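Long-range contact in putative sodium:solute symporter (Proteus mirabilis, PDB 5NV9), which couples the inward flow of two sodium ions to the uptake of the sialic acid N-acetylneuraminic acid across the bacterial inner membrane: residues V118-M129 and I351-R362. Residues are numbered along the deposited sequence; the frame is centred on the assembly and turned at random.
Sequences VRSRLFASLSFM and ISSCFNSDIYTR
M129, a selenomethionine, lodges as a knob among I351, C354, F355 and I359, joining helices 118-151 and 328-361 of the LeuT fold; the short segments in contact run nearly antiparallel (152°), their axes 9.7 Å apart at closest approach. At this tight end M129 CG lies 3.8 Å from C354 CB, SE rests on F355 N and CB near the edge of the ring, and a bend at chi3 (-79°) lays CE against I359 CG1. Beside it, C354 SG sits obliquely to the F128 ring, 4.5 Å from the centroid, a cysteine sulfur-aromatic contact; F128 also stacks with H132, and its side chain lies about 12 Å from the bound sialic acid. Midway, D358 bridges the helices. In a salt bridge, the extended R121 side chain donates from NE (2.8 Å) and NH2 to D358 OD1, guanidinium and carboxylate planes 87° apart, while OD2 accepts from S125 OG (2.7 Å) and also bonds S107 OG. The cytoplasmic end is more open, with V118 and R362 partly exposed: a water links R121 NH2 to S357 O, and E110 holds S357 OG. R362 lays its CB and CG over one guanidinium face of R121, and E113 pairs with both arginines, which probably offsets their like charge. R362 in turn presents its own guanidinium face to V118, whose CG2 lies 3.6 Å from R362 NH2.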
loop_
_atom_site.group_PDB
_atom_site.type_symbol
_atom_site.label_atom_id
_atom_site.label_comp_id
_atom_site.label_asym_id
_atom_site.label_seq_id
_atom_site.Cartn_x
_atom_site.Cartn_y
_atom_site.Cartn_z
ATOM N N VAL A 118 -23.185 -13.246 2.735
ATOM C CA VAL A 118 -22.127 -13.650 1.870
ATOM C C VAL A 118 -21.968 -12.788 0.616
ATOM O O VAL A 118 -20.884 -12.746 0.044
ATOM C CB VAL A 118 -22.282 -15.161 1.510
ATOM C CG1 VAL A 118 -23.382 -15.405 0.490
ATOM C CG2 VAL A 118 -20.971 -15.748 1.062
ATOM N N ARG A 119 -22.991 -12.057 0.197
ATOM C CA ARG A 119 -22.877 -11.257 -1.032
ATOM C C ARG A 119 -21.944 -10.064 -0.804
ATOM O O ARG A 119 -21.206 -9.647 -1.698
ATOM C CB ARG A 119 -24.289 -10.826 -1.574
ATOM C CG ARG A 119 -25.232 -11.978 -1.976
ATOM C CD ARG A 119 -26.665 -11.499 -2.249
ATOM N NE ARG A 119 -27.274 -11.025 -1.006
ATOM C CZ ARG A 119 -28.445 -10.406 -0.886
ATOM N NH1 ARG A 119 -29.189 -10.168 -1.950
ATOM N NH2 ARG A 119 -28.876 -10.032 0.312
ATOM N N SER A 120 -21.989 -9.483 0.381
ATOM C CA SER A 120 -21.176 -8.361 0.657
ATOM C C SER A 120 -19.754 -8.863 0.862
ATOM O O SER A 120 -18.808 -8.166 0.501
ATOM C CB SER A 120 -21.623 -7.667 1.948
ATOM O OG SER A 120 -22.763 -6.836 1.747
ATOM N N ARG A 121 -19.623 -10.015 1.512
ATOM C CA ARG A 121 -18.295 -10.562 1.763
ATOM C C ARG A 121 -17.573 -10.835 0.455
ATOM O O ARG A 121 -16.463 -10.382 0.283
ATOM C CB ARG A 121 -18.389 -11.802 2.636
ATOM C CG ARG A 121 -17.206 -12.736 2.587
ATOM C CD ARG A 121 -17.405 -13.797 3.632
ATOM N NE ARG A 121 -16.209 -14.604 3.782
ATOM C CZ ARG A 121 -16.136 -15.746 4.487
ATOM N NH1 ARG A 121 -17.175 -16.249 5.108
ATOM N NH2 ARG A 121 -14.988 -16.370 4.599
ATOM N N LEU A 122 -18.228 -11.533 -0.478
ATOM C CA LEU A 122 -17.634 -11.875 -1.738
ATOM C C LEU A 122 -17.380 -10.718 -2.689
ATOM O O LEU A 122 -16.352 -10.721 -3.470
ATOM C CB LEU A 122 -18.491 -12.919 -2.445
ATOM C CG LEU A 122 -18.427 -14.324 -1.856
ATOM C CD1 LEU A 122 -19.483 -15.197 -2.489
ATOM C CD2 LEU A 122 -17.058 -14.920 -2.099
ATOM N N PHE A 123 -18.281 -9.738 -2.682
ATOM C CA PHE A 123 -18.055 -8.575 -3.501
ATOM C C PHE A 123 -16.750 -7.910 -3.032
ATOM O O PHE A 123 -15.893 -7.577 -3.873
ATOM C CB PHE A 123 -19.186 -7.578 -3.490
ATOM C CG PHE A 123 -18.806 -6.223 -4.017
ATOM C CD1 PHE A 123 -18.736 -5.982 -5.371
ATOM C CD2 PHE A 123 -18.525 -5.181 -3.144
ATOM C CE1 PHE A 123 -18.388 -4.739 -5.857
ATOM C CE2 PHE A 123 -18.111 -3.932 -3.601
ATOM C CZ PHE A 123 -18.079 -3.701 -4.969
ATOM N N ALA A 124 -16.592 -7.761 -1.722
ATOM C CA ALA A 124 -15.414 -7.087 -1.154
ATOM C C ALA A 124 -14.111 -7.859 -1.358
ATOM O O ALA A 124 -13.108 -7.258 -1.683
ATOM C CB ALA A 124 -15.630 -6.740 0.340
ATOM N N SER A 125 -14.150 -9.183 -1.132
ATOM C CA SER A 125 -13.022 -10.050 -1.283
ATOM C C SER A 125 -12.493 -10.110 -2.748
ATOM O O SER A 125 -11.283 -10.010 -2.994
ATOM C CB SER A 125 -13.430 -11.446 -0.827
ATOM O OG SER A 125 -12.331 -12.295 -0.781
ATOM N N LEU A 126 -13.396 -10.260 -3.720
ATOM C CA LEU A 126 -13.038 -10.257 -5.131
ATOM C C LEU A 126 -12.494 -8.890 -5.552
ATOM O O LEU A 126 -11.517 -8.817 -6.321
ATOM C CB LEU A 126 -14.238 -10.669 -5.991
ATOM C CG LEU A 126 -14.685 -12.107 -5.748
ATOM C CD1 LEU A 126 -16.042 -12.340 -6.347
ATOM C CD2 LEU A 126 -13.699 -13.129 -6.319
ATOM N N SER A 127 -13.050 -7.800 -5.035
ATOM C CA SER A 127 -12.536 -6.480 -5.368
ATOM C C SER A 127 -11.094 -6.303 -4.796
ATOM O O SER A 127 -10.224 -5.726 -5.454
ATOM C CB SER A 127 -13.421 -5.379 -4.812
ATOM O OG SER A 127 -14.689 -5.356 -5.429
ATOM N N PHE A 128 -10.866 -6.799 -3.570
ATOM C CA PHE A 128 -9.562 -6.756 -2.952
ATOM C C PHE A 128 -8.569 -7.518 -3.796
ATOM O O PHE A 128 -7.519 -6.978 -4.155
ATOM C CB PHE A 128 -9.518 -7.243 -1.480
ATOM C CG PHE A 128 -8.122 -7.346 -0.947
ATOM C CD1 PHE A 128 -7.487 -6.241 -0.385
ATOM C CD2 PHE A 128 -7.400 -8.503 -1.108
ATOM C CE1 PHE A 128 -6.172 -6.312 0.035
ATOM C CE2 PHE A 128 -6.060 -8.576 -0.689
ATOM C CZ PHE A 128 -5.457 -7.495 -0.092
HETATM N N MSE A 129 -8.878 -8.777 -4.070
HETATM C CA MSE A 129 -7.948 -9.680 -4.748
HETATM C C MSE A 129 -7.573 -9.122 -6.113
HETATM O O MSE A 129 -6.397 -9.070 -6.466
HETATM C CB MSE A 129 -8.551 -11.054 -4.826
HETATM C CG MSE A 129 -8.543 -11.663 -3.458
HETATM SE SE MSE A 129 -9.026 -13.572 -3.603
HETATM C CE MSE A 129 -10.963 -13.293 -3.764
ATOM N N ILE A 351 -3.668 -11.665 -0.650
ATOM C CA ILE A 351 -4.453 -12.272 -1.750
ATOM C C ILE A 351 -4.728 -13.710 -1.456
ATOM O O ILE A 351 -5.889 -14.168 -1.502
ATOM C CB ILE A 351 -3.813 -12.134 -3.102
ATOM C CG1 ILE A 351 -3.924 -10.714 -3.591
ATOM C CG2 ILE A 351 -4.503 -13.046 -4.130
ATOM C CD1 ILE A 351 -2.892 -10.339 -4.655
ATOM N N SER A 352 -3.696 -14.451 -1.129
ATOM C CA SER A 352 -3.880 -15.866 -0.721
ATOM C C SER A 352 -4.685 -16.048 0.533
ATOM O O SER A 352 -5.426 -17.003 0.580
ATOM C CB SER A 352 -2.583 -16.585 -0.589
ATOM O OG SER A 352 -2.784 -17.942 -0.232
ATOM N N SER A 353 -4.609 -15.157 1.548
ATOM C CA SER A 353 -5.449 -15.323 2.714
ATOM C C SER A 353 -6.995 -15.180 2.363
ATOM O O SER A 353 -7.828 -15.938 2.875
ATOM C CB SER A 353 -5.067 -14.320 3.828
ATOM O OG SER A 353 -5.510 -12.980 3.491
ATOM N N CYS A 354 -7.327 -14.165 1.558
ATOM C CA CYS A 354 -8.680 -13.954 1.052
ATOM C C CYS A 354 -9.142 -15.128 0.220
ATOM O O CYS A 354 -10.270 -15.630 0.395
ATOM C CB CYS A 354 -8.713 -12.675 0.200
ATOM S SG CYS A 354 -8.549 -11.170 1.193
ATOM N N PHE A 355 -8.304 -15.595 -0.706
ATOM C CA PHE A 355 -8.731 -16.738 -1.471
ATOM C C PHE A 355 -9.053 -17.944 -0.547
ATOM O O PHE A 355 -10.088 -18.603 -0.721
ATOM C CB PHE A 355 -7.719 -17.101 -2.514
ATOM C CG PHE A 355 -8.190 -18.166 -3.462
ATOM C CD1 PHE A 355 -8.067 -19.479 -3.130
ATOM C CD2 PHE A 355 -8.790 -17.826 -4.680
ATOM C CE1 PHE A 355 -8.453 -20.481 -4.020
ATOM C CE2 PHE A 355 -9.216 -18.812 -5.551
ATOM C CZ PHE A 355 -9.056 -20.148 -5.207
ATOM N N ASN A 356 -8.171 -18.209 0.425
ATOM C CA ASN A 356 -8.250 -19.360 1.312
ATOM C C ASN A 356 -9.564 -19.392 2.143
ATOM O O ASN A 356 -10.256 -20.440 2.249
ATOM C CB ASN A 356 -7.038 -19.403 2.252
ATOM C CG ASN A 356 -6.617 -20.817 2.633
ATOM O OD1 ASN A 356 -7.023 -21.354 3.671
ATOM N ND2 ASN A 356 -5.846 -21.451 1.752
ATOM N N SER A 357 -9.891 -18.236 2.725
ATOM C CA SER A 357 -11.027 -18.114 3.605
ATOM C C SER A 357 -12.324 -17.888 2.812
ATOM O O SER A 357 -13.267 -18.657 2.982
ATOM C CB SER A 357 -10.818 -16.977 4.628
ATOM O OG SER A 357 -12.012 -16.790 5.427
ATOM N N ASP A 358 -12.327 -16.837 1.960
ATOM C CA ASP A 358 -13.526 -16.308 1.321
ATOM C C ASP A 358 -13.941 -17.141 0.107
ATOM O O ASP A 358 -15.112 -17.143 -0.251
ATOM C CB ASP A 358 -13.362 -14.855 0.855
ATOM C CG ASP A 358 -12.988 -13.907 1.995
ATOM O OD1 ASP A 358 -13.518 -14.105 3.090
ATOM O OD2 ASP A 358 -12.148 -12.997 1.806
ATOM N N ILE A 359 -13.000 -17.843 -0.520
ATOM C CA ILE A 359 -13.310 -18.614 -1.709
ATOM C C ILE A 359 -13.274 -20.129 -1.390
ATOM O O ILE A 359 -14.331 -20.825 -1.371
ATOM C CB ILE A 359 -12.409 -18.209 -2.876
ATOM C CG1 ILE A 359 -12.478 -16.688 -3.139
ATOM C CG2 ILE A 359 -12.792 -18.931 -4.156
ATOM C CD1 ILE A 359 -13.845 -16.149 -3.460
ATOM N N TYR A 360 -12.090 -20.625 -1.080
ATOM C CA TYR A 360 -11.861 -22.031 -0.899
ATOM C C TYR A 360 -12.566 -22.633 0.321
ATOM O O TYR A 360 -13.215 -23.654 0.237
ATOM C CB TYR A 360 -10.336 -22.282 -0.808
ATOM C CG TYR A 360 -9.941 -23.723 -0.615
ATOM C CD1 TYR A 360 -10.277 -24.691 -1.557
ATOM C CD2 TYR A 360 -9.178 -24.120 0.510
ATOM C CE1 TYR A 360 -9.900 -26.036 -1.374
ATOM C CE2 TYR A 360 -8.824 -25.451 0.712
ATOM C CZ TYR A 360 -9.154 -26.399 -0.245
ATOM O OH TYR A 360 -8.789 -27.722 -0.041
ATOM N N THR A 361 -12.449 -22.012 1.467
ATOM C CA THR A 361 -13.081 -22.546 2.645
ATOM C C THR A 361 -14.597 -22.250 2.574
ATOM O O THR A 361 -15.439 -23.141 2.731
ATOM C CB THR A 361 -12.401 -22.000 3.912
ATOM O OG1 THR A 361 -11.008 -22.349 3.897
ATOM C CG2 THR A 361 -13.026 -22.566 5.135
ATOM N N ARG A 362 -14.962 -21.032 2.235
ATOM C CA ARG A 362 -16.358 -20.657 2.414
ATOM C C ARG A 362 -17.276 -21.344 1.416
ATOM O O ARG A 362 -18.440 -21.624 1.698
ATOM C CB ARG A 362 -16.502 -19.140 2.302
ATOM C CG ARG A 362 -17.947 -18.666 2.289
ATOM C CD ARG A 362 -18.657 -19.064 3.584
ATOM N NE ARG A 362 -20.010 -18.541 3.596
ATOM C CZ ARG A 362 -21.030 -19.060 2.910
ATOM N NH1 ARG A 362 -20.879 -20.158 2.153
ATOM N NH2 ARG A 362 -22.223 -18.483 2.988
HETATM O O HOH W 1 -14.461 -19.236 5.407
#